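Local coordinates for protein KP6 killer toxin subunit beta (Ustilago maydis virus P6, PDB 4GVB) that forms the beta half of a secreted viral killer toxin and, after its alpha partner has recognised receptors on sensitive fungal cells, precipitates their death, at residues Cys9-Thr14 / Gln62-Tyr67; Asp36-Glu41 / Phe45-Tyr50. All blocks are in the same frame, centred on the assembly; numbering follows the deposited sequence.

Interaction 1: residues Cys9-Thr14 / Gln62-Tyr67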
loop_
_atom_site.group_PDB
_atom_site.type_symbol
_atom_site.label_atom_id
_atom_site.label_comp_id
_atom_site.label_asym_id
_atom_site.label_seq_id
_atom_site.Cartn_x
_atom_site.Cartn_y
_atom_site.Cartn_z
ATOM N N CYS B 9 14.770 -2.626 -6.852
ATOM C CA CYS B 9 13.974 -1.421 -7.006
ATOM C C CYS B 9 13.503 -0.834 -5.689
ATOM O O CYS B 9 13.325 -1.550 -4.700
ATOM C CB CYS B 9 12.734 -1.707 -7.865
ATOM S SG CYS B 9 13.026 -2.341 -9.537
ATOM N N GLN B 10 13.321 0.482 -5.695
ATOM C CA GLN B 10 12.692 1.212 -4.609
ATOM C C GLN B 10 11.468 1.907 -5.182
ATOM O O GLN B 10 11.471 2.319 -6.340
ATOM C CB GLN B 10 13.620 2.315 -4.082
ATOM C CG GLN B 10 15.016 1.900 -3.644
ATOM C CD GLN B 10 15.834 3.114 -3.229
ATOM O OE1 GLN B 10 16.558 3.088 -2.235
ATOM N NE2 GLN B 10 15.709 4.188 -3.989
ATOM N N CYS B 11 10.422 2.045 -4.373
ATOM C CA CYS B 11 9.352 2.996 -4.666
ATOM C C CYS B 11 9.817 4.366 -4.208
ATOM O O CYS B 11 10.424 4.487 -3.150
ATOM C CB CYS B 11 8.069 2.596 -3.912
ATOM S SG CYS B 11 7.441 0.981 -4.379
ATOM N N VAL B 12 9.546 5.397 -5.003
ATOM C CA VAL B 12 10.005 6.738 -4.691
ATOM C C VAL B 12 8.900 7.762 -4.936
ATOM O O VAL B 12 7.987 7.529 -5.731
ATOM C CB VAL B 12 11.249 7.119 -5.539
ATOM C CG1 VAL B 12 12.410 6.182 -5.226
ATOM C CG2 VAL B 12 10.915 7.071 -7.031
ATOM N N ASP B 13 8.999 8.894 -4.254
ATOM C CA ASP B 13 8.022 9.956 -4.412
ATOM C C ASP B 13 8.116 10.568 -5.807
ATOM O O ASP B 13 9.196 10.663 -6.399
ATOM C CB ASP B 13 8.212 11.027 -3.342
ATOM C CG ASP B 13 6.911 11.710 -2.972
ATOM O OD1 ASP B 13 5.903 11.477 -3.673
ATOM O OD2 ASP B 13 6.895 12.468 -1.976
ATOM N N THR B 14 6.972 10.973 -6.334
ATOM C CA THR B 14 6.932 11.573 -7.656
ATOM C C THR B 14 7.214 13.071 -7.552
ATOM O O THR B 14 6.892 13.824 -8.456
ATOM C CB THR B 14 5.564 11.328 -8.329
ATOM O OG1 THR B 14 4.522 11.854 -7.495
ATOM C CG2 THR B 14 5.324 9.847 -8.517
ATOM N N GLN B 62 4.202 -1.389 -11.284
ATOM C CA GLN B 62 2.775 -1.593 -11.042
ATOM C C GLN B 62 2.537 -1.767 -9.539
ATOM O O GLN B 62 1.586 -1.210 -8.980
ATOM C CB GLN B 62 2.280 -2.826 -11.795
ATOM C CG GLN B 62 0.803 -3.119 -11.584
ATOM C CD GLN B 62 0.271 -4.196 -12.517
ATOM O OE1 GLN B 62 0.996 -4.711 -13.373
ATOM N NE2 GLN B 62 -1.004 -4.539 -12.357
ATOM N N ALA B 63 3.414 -2.538 -8.893
ATOM C CA ALA B 63 3.328 -2.784 -7.447
ATOM C C ALA B 63 3.363 -1.486 -6.633
ATOM O O ALA B 63 2.512 -1.253 -5.769
ATOM C CB ALA B 63 4.435 -3.732 -6.995
ATOM N N CYS B 64 4.347 -0.638 -6.914
ATOM C CA CYS B 64 4.459 0.647 -6.230
ATOM C C CYS B 64 3.178 1.461 -6.389
ATOM O O CYS B 64 2.675 2.028 -5.427
ATOM C CB CYS B 64 5.653 1.455 -6.755
ATOM S SG CYS B 64 7.271 0.720 -6.379
ATOM N N LEU B 65 2.655 1.506 -7.609
ATOM C CA LEU B 65 1.500 2.336 -7.919
ATOM C C LEU B 65 0.211 1.835 -7.272
ATOM O O LEU B 65 -0.744 2.589 -7.128
ATOM C CB LEU B 65 1.318 2.466 -9.429
ATOM C CG LEU B 65 2.106 3.575 -10.122
ATOM C CD1 LEU B 65 1.748 3.588 -11.597
ATOM C CD2 LEU B 65 1.806 4.937 -9.491
ATOM N N ARG B 66 0.180 0.565 -6.900
ATOM C CA ARG B 66 -0.963 0.034 -6.168
ATOM C C ARG B 66 -1.025 0.577 -4.741
ATOM O O ARG B 66 -2.092 0.579 -4.112
ATOM C CB ARG B 66 -0.934 -1.490 -6.166
ATOM C CG ARG B 66 -1.548 -2.078 -7.425
ATOM C CD ARG B 66 -0.683 -3.160 -7.999
ATOM N NE ARG B 66 -0.735 -4.375 -7.192
ATOM C CZ ARG B 66 -1.348 -5.490 -7.571
ATOM N NH1 ARG B 66 -1.956 -5.543 -8.746
ATOM N NH2 ARG B 66 -1.347 -6.554 -6.780
ATOM N N TYR B 67 0.105 1.062 -4.233
ATOM C CA TYR B 67 0.155 1.459 -2.827
ATOM C C TYR B 67 0.301 2.946 -2.555
ATOM O O TYR B 67 -0.015 3.404 -1.460
ATOM C CB TYR B 67 1.206 0.639 -2.052
ATOM C CG TYR B 67 0.775 -0.798 -1.896
ATOM C CD1 TYR B 67 -0.118 -1.167 -0.893
ATOM C CD2 TYR B 67 1.223 -1.778 -2.769
ATOM C CE1 TYR B 67 -0.540 -2.466 -0.765
ATOM C CE2 TYR B 67 0.804 -3.086 -2.642
ATOM C CZ TYR B 67 -0.078 -3.419 -1.636
ATOM O OH TYR B 67 -0.499 -4.720 -1.506
#
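Cys11 and Cys64 carry this contact, a disulfide that ties a strand to a helix. At the start of the first segment, Cys9 directs its CB toward the helix but bonds its sulfur to Cys74, in the neighbouring strand. The backbone of Gln10 passes near the cross-link, its carbonyl O 4.5 Å from Cys64 SG. Cys11 then makes the link itself: its SG lies 2.0 Å from Cys64 SG, and the bridge twists with a chi3 of -84°, a left-handed turn that holds the two CA atoms 5.6 Å apart. Both cysteines reach into this bridge with nearly the same first torsion, chi1 -61° in Cys11 and -66° in Cys64, which lets the sulfurs meet between strand and helix. Strand 7-13, paired antiparallel with 70-76, is thereby fastened covalently to helix 57-67, in this small subunit of helices and antiparallel strands held by disulfides. The bridge is buried, with Cys11 also against Val24 and Ala28 of helix 22-29 and Cys64 against Thr72. Farther along, Asp13 and Thr14 pack on His21 of the alpha subunit, while Arg66 makes a cation-pi contact with Tyr29 of that chain.

Interaction 2: residues Asp36-Glu41 / Phe45-Tyr50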
loop_
_atom_site.group_PDB
_atom_site.type_symbol
_atom_site.label_atom_id
_atom_site.label_comp_id
_atom_site.label_asym_id
_atom_site.label_seq_id
_atom_site.Cartn_x
_atom_site.Cartn_y
_atom_site.Cartn_z
ATOM N N ASP B 36 6.877 -10.703 -4.367
ATOM C CA ASP B 36 7.464 -11.664 -3.441
ATOM C C ASP B 36 9.003 -11.704 -3.489
ATOM O O ASP B 36 9.600 -12.714 -3.872
ATOM C CB ASP B 36 6.867 -13.053 -3.697
ATOM C CG ASP B 36 7.088 -14.008 -2.540
ATOM O OD1 ASP B 36 7.166 -13.541 -1.384
ATOM O OD2 ASP B 36 7.187 -15.228 -2.793
ATOM N N GLY B 37 9.637 -10.598 -3.103
ATOM C CA GLY B 37 11.085 -10.546 -2.992
ATOM C C GLY B 37 11.467 -10.271 -1.555
ATOM O O GLY B 37 10.630 -10.390 -0.663
ATOM N N TYR B 38 12.715 -9.895 -1.300
ATOM C CA TYR B 38 13.041 -9.499 0.066
ATOM C C TYR B 38 13.480 -8.048 0.163
ATOM O O TYR B 38 14.092 -7.503 -0.767
ATOM C CB TYR B 38 14.056 -10.443 0.715
ATOM C CG TYR B 38 15.462 -10.283 0.201
ATOM C CD1 TYR B 38 16.391 -9.522 0.899
ATOM C CD2 TYR B 38 15.857 -10.889 -0.983
ATOM C CE1 TYR B 38 17.692 -9.362 0.430
ATOM C CE2 TYR B 38 17.153 -10.749 -1.465
ATOM C CZ TYR B 38 18.065 -9.980 -0.747
ATOM O OH TYR B 38 19.353 -9.831 -1.221
ATOM N N TYR B 39 13.163 -7.435 1.299
ATOM C CA TYR B 39 13.376 -6.017 1.510
ATOM C C TYR B 39 14.547 -5.762 2.443
ATOM O O TYR B 39 14.641 -6.370 3.498
ATOM C CB TYR B 39 12.115 -5.393 2.105
ATOM C CG TYR B 39 12.289 -3.932 2.402
ATOM C CD1 TYR B 39 12.249 -2.995 1.379
ATOM C CD2 TYR B 39 12.517 -3.483 3.698
ATOM C CE1 TYR B 39 12.425 -1.657 1.636
ATOM C CE2 TYR B 39 12.689 -2.133 3.966
ATOM C CZ TYR B 39 12.639 -1.228 2.918
ATOM O OH TYR B 39 12.805 0.109 3.149
ATOM N N THR B 40 15.429 -4.841 2.067
ATOM C CA THR B 40 16.592 -4.530 2.893
ATOM C C THR B 40 16.438 -3.198 3.601
ATOM O O THR B 40 16.481 -2.144 2.973
ATOM C CB THR B 40 17.884 -4.520 2.064
ATOM O OG1 THR B 40 18.038 -5.785 1.409
ATOM C CG2 THR B 40 19.094 -4.239 2.955
ATOM N N GLU B 41 16.273 -3.247 4.918
ATOM C CA GLU B 41 15.953 -2.052 5.693
ATOM C C GLU B 41 16.907 -0.860 5.498
ATOM O O GLU B 41 16.453 0.275 5.370
ATOM C CB GLU B 41 15.806 -2.405 7.181
ATOM C CG GLU B 41 15.127 -1.318 8.016
ATOM C CD GLU B 41 15.045 -1.662 9.506
ATOM O OE1 GLU B 41 15.959 -1.246 10.259
ATOM O OE2 GLU B 41 14.067 -2.339 9.924
ATOM N N PHE B 45 15.949 -1.202 -0.723
ATOM C CA PHE B 45 15.644 -1.874 -1.985
ATOM C C PHE B 45 14.931 -3.191 -1.778
ATOM O O PHE B 45 15.128 -3.854 -0.764
ATOM C CB PHE B 45 16.918 -2.120 -2.790
ATOM C CG PHE B 45 17.381 -0.924 -3.569
ATOM C CD1 PHE B 45 18.259 -0.017 -3.010
ATOM C CD2 PHE B 45 16.942 -0.716 -4.863
ATOM C CE1 PHE B 45 18.687 1.080 -3.726
ATOM C CE2 PHE B 45 17.365 0.380 -5.588
ATOM C CZ PHE B 45 18.231 1.280 -5.022
ATOM N N CYS B 46 14.107 -3.558 -2.750
ATOM C CA CYS B 46 13.535 -4.890 -2.841
ATOM C C CYS B 46 14.360 -5.691 -3.844
ATOM O O CYS B 46 14.628 -5.226 -4.955
ATOM C CB CYS B 46 12.080 -4.787 -3.299
ATOM S SG CYS B 46 11.230 -6.328 -3.627
ATOM N N ARG B 47 14.777 -6.887 -3.453
ATOM C CA ARG B 47 15.574 -7.736 -4.325
ATOM C C ARG B 47 14.901 -9.083 -4.557
ATOM O O ARG B 47 14.077 -9.516 -3.752
ATOM C CB ARG B 47 16.960 -7.947 -3.719
ATOM C CG ARG B 47 17.781 -6.681 -3.571
ATOM C CD ARG B 47 19.007 -6.955 -2.708
ATOM N NE ARG B 47 19.997 -5.885 -2.797
ATOM C CZ ARG B 47 19.975 -4.788 -2.050
ATOM N NH1 ARG B 47 19.004 -4.603 -1.157
ATOM N NH2 ARG B 47 20.921 -3.869 -2.198
ATOM N N ALA B 48 15.249 -9.735 -5.662
ATOM C CA ALA B 48 14.786 -11.090 -5.931
ATOM C C ALA B 48 15.391 -12.047 -4.901
ATOM O O ALA B 48 16.538 -11.879 -4.482
ATOM C CB ALA B 48 15.167 -11.508 -7.331
ATOM N N LYS B 49 14.620 -13.044 -4.482
ATOM C CA LYS B 49 15.112 -14.018 -3.513
ATOM C C LYS B 49 16.165 -14.946 -4.129
ATOM O O LYS B 49 17.111 -15.364 -3.456
ATOM C CB LYS B 49 13.945 -14.820 -2.929
ATOM C CG LYS B 49 12.941 -13.954 -2.190
ATOM C CD LYS B 49 11.819 -14.760 -1.565
ATOM C CE LYS B 49 11.126 -13.945 -0.479
ATOM N NZ LYS B 49 10.055 -14.709 0.225
ATOM N N TYR B 50 16.001 -15.247 -5.415
ATOM C CA TYR B 50 16.944 -16.084 -6.146
ATOM C C TYR B 50 17.133 -15.528 -7.553
ATOM O O TYR B 50 16.246 -14.858 -8.074
ATOM C CB TYR B 50 16.415 -17.512 -6.258
ATOM C CG TYR B 50 16.093 -18.200 -4.949
ATOM C CD1 TYR B 50 17.101 -18.714 -4.141
ATOM C CD2 TYR B 50 14.775 -18.379 -4.547
ATOM C CE1 TYR B 50 16.803 -19.367 -2.950
ATOM C CE2 TYR B 50 14.468 -19.026 -3.366
ATOM C CZ TYR B 50 15.483 -19.514 -2.569
ATOM O OH TYR B 50 15.170 -20.158 -1.396
#
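Tyr38 and Arg47 face each other as the antiparallel hydrogen-bonded pair of a short beta hairpin, and with Lys49 they together carry just over half of the surface buried here. Their backbones are joined twice, Tyr38 N to Arg47 O and Arg47 N to Tyr38 O, both at 2.8 Å and the second the straighter. Both side chains rise on the same face of the sheet. With chi1 at 74°, Tyr38 CG sits between its own backbone N and carbonyl carbon, and the ring leans across to the partner strand. There CE2 meets Arg47 CB, and Ala48 O approaches the ring edge, 3.3 Å from CE2. The phenol OH reaches Arg47 CD and is hydrogen-bonded to Gln79. Arg47 runs out extended from CG to NE, its guanidinium inclined 28° to the tyrosine ring; NH2 forms a salt bridge with Asp43 in the connecting turn. Toward that turn, Thr40 N donates to Phe45 O. On the other face of the hairpin, Tyr39 and Cys46 form the non-hydrogen-bonded pair, and Cys46 is disulfide-bonded to Cys29. At the open end, the extended chain of Lys49 passes over Gly37, CE 3.6 Å from Gly37 O, and NZ ends 3.5 Å from Asp36 OD1 in a salt bridge.

Interaction 2 is nested along the chain within the loop that interaction 1 closes: strand 7-13 comes first, then helix 22-29, the hairpin of 38-39 and 46-47 and helix 57-67, with strand 70-76 returning to pair with 7-13. The two centres lie about 14 Å apart, on opposite sides of the chain's centre, yet the interactions meet. Cys9 O is 2.9 Å from Cys46 N, a probable hydrogen bond, and Phe45 packs against Cys9 and Gln10. Helix 22-29 lies beside both, touching Cys11 and Tyr39. Cys9-Cys74 joins the paired strands, Cys11-Cys64 strand to helix 57-67, and Cys29-Cys46 helix 22-29 to the hairpin, while the alpha subunit touches the segments of interaction 1 and not those of interaction 2.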